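Local atomic coordinates of molybdopterin synthase catalytic subunit (Helicobacter pylori, PDB entry 3RPF), a protein that probably converts precursor Z into molybdopterin by adding two sulfur atoms, supplied by the small subunit MoaD, to form the dithiolene group. Residues Leu12-Leu17 and Gly88-Leu93; Phe51-Ala56 and Met78-Gly83. One frame throughout, in Å; residues are numbered along the deposited sequence. Where two conformers were deposited one is given.

Contact 1: residues Leu12-Leu17 and Gly88-Leu93; sequences LDTREL and GQSSFL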
loop_
_atom_site.group_PDB
_atom_site.type_symbol
_atom_site.label_atom_id
_atom_site.label_comp_id
_atom_site.label_asym_id
_atom_site.label_seq_id
_atom_site.Cartn_x
_atom_site.Cartn_y
_atom_site.Cartn_z
ATOM N N LEU A 12 3.630 10.182 15.292
ATOM C CA LEU A 12 3.373 8.759 15.489
ATOM C C LEU A 12 4.687 8.012 15.713
ATOM O O LEU A 12 5.709 8.363 15.115
ATOM C CB LEU A 12 2.651 8.178 14.273
ATOM C CG LEU A 12 1.283 8.773 13.948
ATOM C CD1 LEU A 12 0.703 8.089 12.717
ATOM C CD2 LEU A 12 0.331 8.647 15.121
ATOM N N ASP A 13 4.678 6.998 16.576
ATOM C CA ASP A 13 5.847 6.130 16.691
ATOM C C ASP A 13 5.669 5.006 15.686
ATOM O O ASP A 13 5.177 3.922 16.025
ATOM C CB ASP A 13 6.001 5.566 18.098
ATOM C CG ASP A 13 7.276 4.752 18.258
ATOM O OD1 ASP A 13 7.878 4.382 17.225
ATOM O OD2 ASP A 13 7.682 4.485 19.411
ATOM N N THR A 14 6.058 5.268 14.444
ATOM C CA THR A 14 5.783 4.330 13.357
ATOM C C THR A 14 6.496 3.003 13.573
ATOM O O THR A 14 5.960 1.957 13.254
ATOM C CB THR A 14 6.179 4.907 11.996
ATOM O OG1 THR A 14 7.590 5.138 11.978
ATOM C CG2 THR A 14 5.449 6.219 11.760
ATOM N N ARG A 15 7.704 3.045 14.123
ATOM C CA ARG A 15 8.420 1.811 14.407
ATOM C C ARG A 15 7.556 0.906 15.283
ATOM O O ARG A 15 7.356 -0.270 14.978
ATOM C CB ARG A 15 9.736 2.110 15.122
ATOM C CG ARG A 15 10.662 0.910 15.235
ATOM C CD ARG A 15 11.542 1.045 16.455
ATOM N NE ARG A 15 10.722 1.077 17.659
ATOM C CZ ARG A 15 10.416 -0.000 18.373
ATOM N NH1 ARG A 15 10.881 -1.189 18.006
ATOM N NH2 ARG A 15 9.654 0.111 19.454
ATOM N N GLU A 16 7.038 1.464 16.373
ATOM C CA GLU A 16 6.274 0.688 17.344
ATOM C C GLU A 16 4.943 0.200 16.772
ATOM O O GLU A 16 4.545 -0.946 17.003
ATOM C CB GLU A 16 6.046 1.519 18.604
ATOM C CG GLU A 16 5.317 0.788 19.704
ATOM C CD GLU A 16 4.889 1.721 20.818
ATOM O OE1 GLU A 16 4.291 2.777 20.513
ATOM O OE2 GLU A 16 5.144 1.397 21.997
ATOM N N LEU A 17 4.263 1.066 16.021
ATOM C CA LEU A 17 2.999 0.705 15.388
ATOM C C LEU A 17 3.180 -0.388 14.331
ATOM O O LEU A 17 2.400 -1.329 14.275
ATOM C CB LEU A 17 2.346 1.940 14.765
ATOM C CG LEU A 17 1.882 3.048 15.717
ATOM C CD1 LEU A 17 1.612 4.336 14.951
ATOM C CD2 LEU A 17 0.645 2.616 16.495
ATOM N N GLY A 88 9.758 15.608 8.881
ATOM C CA GLY A 88 10.405 14.321 9.009
ATOM C C GLY A 88 9.630 13.324 9.852
ATOM O O GLY A 88 9.937 12.125 9.834
ATOM N N GLN A 89 8.630 13.797 10.592
ATOM C CA GLN A 89 7.846 12.923 11.466
ATOM C C GLN A 89 6.551 12.471 10.796
ATOM O O GLN A 89 6.051 13.134 9.881
ATOM C CB GLN A 89 7.541 13.618 12.800
ATOM C CG GLN A 89 8.783 14.059 13.564
ATOM C CD GLN A 89 8.483 14.503 14.985
ATOM O OE1 GLN A 89 7.479 15.175 15.248
ATOM N NE2 GLN A 89 9.360 14.132 15.910
ATOM N N SER A 90 6.004 11.347 11.260
ATOM C CA SER A 90 4.806 10.766 10.655
ATOM C C SER A 90 3.526 11.221 11.335
ATOM O O SER A 90 3.460 11.320 12.559
ATOM C CB SER A 90 4.890 9.232 10.671
ATOM O OG SER A 90 6.106 8.789 10.088
ATOM N N SER A 91 2.495 11.479 10.542
ATOM C CA SER A 91 1.265 12.042 11.097
ATOM C C SER A 91 0.083 11.111 10.894
ATOM O O SER A 91 -0.983 11.309 11.486
ATOM C CB SER A 91 0.967 13.378 10.434
ATOM O OG SER A 91 0.779 13.207 9.040
ATOM N N PHE A 92 0.264 10.089 10.062
ATOM C CA PHE A 92 -0.847 9.219 9.718
ATOM C C PHE A 92 -0.264 7.880 9.290
ATOM O O PHE A 92 0.783 7.835 8.650
ATOM C CB PHE A 92 -1.658 9.858 8.579
ATOM C CG PHE A 92 -2.629 8.912 7.889
ATOM C CD1 PHE A 92 -3.627 8.263 8.608
ATOM C CD2 PHE A 92 -2.570 8.722 6.512
ATOM C CE1 PHE A 92 -4.526 7.411 7.982
ATOM C CE2 PHE A 92 -3.475 7.877 5.865
ATOM C CZ PHE A 92 -4.461 7.214 6.607
ATOM N N LEU A 93 -0.926 6.802 9.680
ATOM C CA LEU A 93 -0.474 5.466 9.324
ATOM C C LEU A 93 -1.694 4.589 9.248
ATOM O O LEU A 93 -2.595 4.686 10.093
ATOM C CB LEU A 93 0.498 4.924 10.380
ATOM C CG LEU A 93 1.075 3.532 10.109
ATOM C CD1 LEU A 93 2.528 3.435 10.556
ATOM C CD2 LEU A 93 0.238 2.487 10.803
HETATM O O HOH W 1 7.346 9.850 13.590
#

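Contact 2: residues Phe51-Ala56 and Met78-Gly83; sequences FDIYEA and MAHSLG. With EDO (1,2-ethanediol), chain G.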
loop_
_atom_site.group_PDB
_atom_site.type_symbol
_atom_site.label_atom_id
_atom_site.label_comp_id
_atom_site.label_asym_id
_atom_site.label_seq_id
_atom_site.Cartn_x
_atom_site.Cartn_y
_atom_site.Cartn_z
ATOM N N PHE A 51 -2.595 19.350 13.599
ATOM C CA PHE A 51 -3.904 18.803 13.257
ATOM C C PHE A 51 -4.947 19.019 14.367
ATOM O O PHE A 51 -4.634 18.891 15.556
ATOM C CB PHE A 51 -3.790 17.313 12.940
ATOM C CG PHE A 51 -2.877 16.996 11.768
ATOM C CD1 PHE A 51 -3.368 16.967 10.467
ATOM C CD2 PHE A 51 -1.542 16.716 11.977
ATOM C CE1 PHE A 51 -2.532 16.672 9.383
ATOM C CE2 PHE A 51 -0.691 16.410 10.892
ATOM C CZ PHE A 51 -1.193 16.392 9.603
ATOM N N ASP A 52 -6.173 19.370 13.975
ATOM C CA ASP A 52 -7.337 19.239 14.861
ATOM C C ASP A 52 -8.180 18.050 14.399
ATOM O O ASP A 52 -8.303 17.799 13.193
ATOM C CB ASP A 52 -8.209 20.488 14.829
ATOM C CG ASP A 52 -7.546 21.696 15.468
ATOM O OD1 ASP A 52 -6.620 21.533 16.301
ATOM O OD2 ASP A 52 -7.967 22.825 15.127
ATOM N N ILE A 53 -8.778 17.331 15.347
ATOM C CA ILE A 53 -9.597 16.165 15.025
ATOM C C ILE A 53 -10.966 16.209 15.700
ATOM O O ILE A 53 -11.056 16.464 16.911
ATOM C CB ILE A 53 -8.894 14.859 15.437
ATOM C CG1 ILE A 53 -7.571 14.693 14.680
ATOM C CG2 ILE A 53 -9.804 13.656 15.171
ATOM C CD1 ILE A 53 -6.856 13.400 14.990
ATOM N N TYR A 54 -12.035 15.977 14.933
ATOM C CA TYR A 54 -13.381 15.795 15.533
ATOM C C TYR A 54 -13.471 14.332 15.967
ATOM O O TYR A 54 -13.822 13.460 15.169
ATOM C CB TYR A 54 -14.461 16.113 14.497
ATOM C CG TYR A 54 -15.913 16.134 14.985
ATOM C CD1 TYR A 54 -16.922 16.649 14.174
ATOM C CD2 TYR A 54 -16.276 15.638 16.231
ATOM C CE1 TYR A 54 -18.235 16.669 14.582
ATOM C CE2 TYR A 54 -17.602 15.653 16.653
ATOM C CZ TYR A 54 -18.573 16.170 15.821
ATOM O OH TYR A 54 -19.891 16.199 16.222
ATOM N N GLU A 55 -13.133 14.040 17.219
ATOM C CA GLU A 55 -12.848 12.643 17.573
ATOM C C GLU A 55 -14.054 11.720 17.511
ATOM O O GLU A 55 -13.958 10.599 16.997
ATOM C CB GLU A 55 -12.140 12.544 18.928
ATOM C CG GLU A 55 -10.842 13.343 18.976
ATOM C CD GLU A 55 -10.016 13.046 20.209
ATOM O OE1 GLU A 55 -9.020 13.769 20.462
ATOM O OE2 GLU A 55 -10.360 12.075 20.918
ATOM N N ALA A 56 -15.189 12.182 18.029
ATOM C CA ALA A 56 -16.404 11.361 18.030
ATOM C C ALA A 56 -16.804 10.958 16.615
ATOM O O ALA A 56 -17.165 9.814 16.372
ATOM C CB ALA A 56 -17.558 12.100 18.734
HETATM N N MSE A 78 -5.952 2.183 11.802
HETATM C CA MSE A 78 -5.237 3.413 11.521
HETATM C C MSE A 78 -4.831 4.143 12.799
HETATM O O MSE A 78 -5.350 3.870 13.900
HETATM C CB MSE A 78 -6.103 4.336 10.658
HETATM C CG MSE A 78 -7.324 4.887 11.408
HETATM SE SE MSE A 78 -8.122 6.429 10.510
HETATM C CE MSE A 78 -6.799 7.754 11.031
ATOM N N ALA A 79 -3.891 5.066 12.639
ATOM C CA ALA A 79 -3.482 5.950 13.716
ATOM C C ALA A 79 -3.245 7.298 13.086
ATOM O O ALA A 79 -2.842 7.377 11.927
ATOM C CB ALA A 79 -2.205 5.457 14.361
ATOM N N HIS A 80 -3.486 8.363 13.841
ATOM C CA HIS A 80 -3.290 9.701 13.312
ATOM C C HIS A 80 -2.837 10.609 14.439
ATOM O O HIS A 80 -3.257 10.431 15.585
ATOM C CB HIS A 80 -4.585 10.230 12.680
ATOM C CG HIS A 80 -4.370 11.345 11.711
ATOM N ND1 HIS A 80 -3.928 12.595 12.093
ATOM C CD2 HIS A 80 -4.521 11.403 10.360
ATOM C CE1 HIS A 80 -3.811 13.369 11.029
ATOM N NE2 HIS A 80 -4.167 12.668 9.966
ATOM N N SER A 81 -1.971 11.567 14.118
ATOM C CA SER A 81 -1.497 12.536 15.102
ATOM C C SER A 81 -2.532 13.612 15.411
ATOM O O SER A 81 -3.330 13.985 14.553
ATOM C CB SER A 81 -0.233 13.217 14.591
ATOM O OG SER A 81 0.855 12.309 14.502
ATOM N N LEU A 82 -2.496 14.113 16.644
ATOM C CA LEU A 82 -3.264 15.293 17.042
ATOM C C LEU A 82 -2.264 16.356 17.479
ATOM O O LEU A 82 -1.307 16.053 18.200
ATOM C CB LEU A 82 -4.212 14.954 18.196
ATOM C CG LEU A 82 -5.091 16.096 18.735
ATOM C CD1 LEU A 82 -6.126 16.510 17.697
ATOM C CD2 LEU A 82 -5.780 15.691 20.042
ATOM N N GLY A 83 -2.459 17.596 17.044
ATOM C CA GLY A 83 -1.530 18.648 17.411
ATOM C C GLY A 83 -0.327 18.701 16.483
ATOM O O GLY A 83 -0.440 18.358 15.300
HETATM C C1 EDO G . -13.281 15.738 20.201
HETATM O O1 EDO G . -13.323 16.482 18.981
HETATM C C2 EDO G . -14.712 15.456 20.634
HETATM O O2 EDO G . -15.405 14.801 19.562
#

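Contact 1: residues Leu12-Leu17 and Gly88-Leu93
Leu12 lays its side chain along the backbone of strand 90-98. CG stands anti to the carbonyl carbon (chi1 -61°) and the chain beyond it is extended. This carries CD1 past the Ser91 carbonyl carbon to the peptide of Phe92, where Leu12 CD1 lies 3.4 Å from Phe92 N. The same methyl packs on the side chain of Leu93, with Leu12 CD1 3.9 Å from Leu93 CB. The root of Leu12 is tied down by its backbone. Leu12 N donates to Ser90 O over 3.0 Å in a nearly straight bond, and N lies somewhat tilted from the carbonyl plane. A water also joins the two residues, donating to Leu12 O and accepting from Ser90 N.

In the alpha/beta hammerhead fold of MoaE, the start of helix 14-27 packs here on the mixed sheet. Asp13 is the N-cap; its OD1 accepts from Glu16 N from above the carboxylate plane. One residue on, Thr14 meets the strand with its methyl. Thr14 CG2 presses against the Ser90 side chain, 3.1 Å from Ser90 OG and a tight 3.3 Å from Ser90 CB. The Thr14 hydroxyl serves another partner, Gln22 of the second subunit. Leu93 has CG anti to its backbone N. Leu93 CD1 sits 4.2 Å from Thr14 CB and more loosely against Leu17 CB. Ser91 and Phe92 form a classic beta bulge opposite Gly38, and both point away from 12-17. Ser91 OG hydrogen-bonds to Gly74 O of the molybdopterin converting factor chain.

Contact 2: residues Phe51-Ala56 and Met78-Gly83
His80 has CG anti to its backbone N (chi1 -159°), and Phe51 has CG anti to its carbonyl carbon (chi1 -60°). These torsions set the two rings in an edge-to-face, T-shaped pair, with planes at 86°. The imidazole edge points at the phenyl face, and His80 CE1 lies 3.7 Å from Phe51 CD1, offset toward the rim. In the alpha/beta hammerhead fold of MoaE, the pair stands by an antiparallel bridge between Phe51 of strand 48-53 and Gly83, where the chain turns a corner from the mixed sheet into the antiparallel one. Gly83 N donates to Phe51 O in the carbonyl plane, on a lone pair. The return bond from Phe51 N approaches Gly83 O from above its carbonyl plane.

The imidazole is held in its rotation at both nitrogens. His80 ND1 donates to Ser81 O over 2.9 Å, nearly in the ring plane. His80 NE2 accepts from Gly74 N of the molybdopterin converting factor chain. That Gly74 also packs on Phe51, consistent with the sulfur-carrier tail entering the catalytic pocket; Val40, substrate-binding by similarity, is near Phe51. Ile53 CD1 approaches Ser81 O at 3.6 Å.

Leu82 starts away from strand 48-53, but its CD1 comes back over the backbone. Leu82 CD1 lies 3.5 Å from Phe51 O; it also meets Ile53 CG1. CD2 touches the extended Glu55 side chain at OE1. Where helix 55-71 begins, a 1,2-ethanediol, probably from the crystallisation liquor, binds backbone atoms. Its O1 accepts from Glu55 N and donates to Ile53 O, while Ala56 N donates to the diol O2 over 3.0 Å.

From the N terminus, strand 5-9 leads into 12-17, the first half of contact 1. The chain then runs through helix 14-27 and strand 32-39 to 51-56, which opens contact 2. Helix 55-71 follows, and 78-83 closes that smaller loop. Segment 88-93 closes contact 1 soon after, so contact 2 lies wholly within the larger loop. Contact 1 ties the first helix to the mixed sheet, and contact 2 joins that sheet to the antiparallel one. They meet on neighbouring strands 74-82 and 90-98, where Ser81 N probably bonds to Ser91 O and Ala79 N to Leu93 O. Both also touch Gly74 of the molybdopterin converting factor chain.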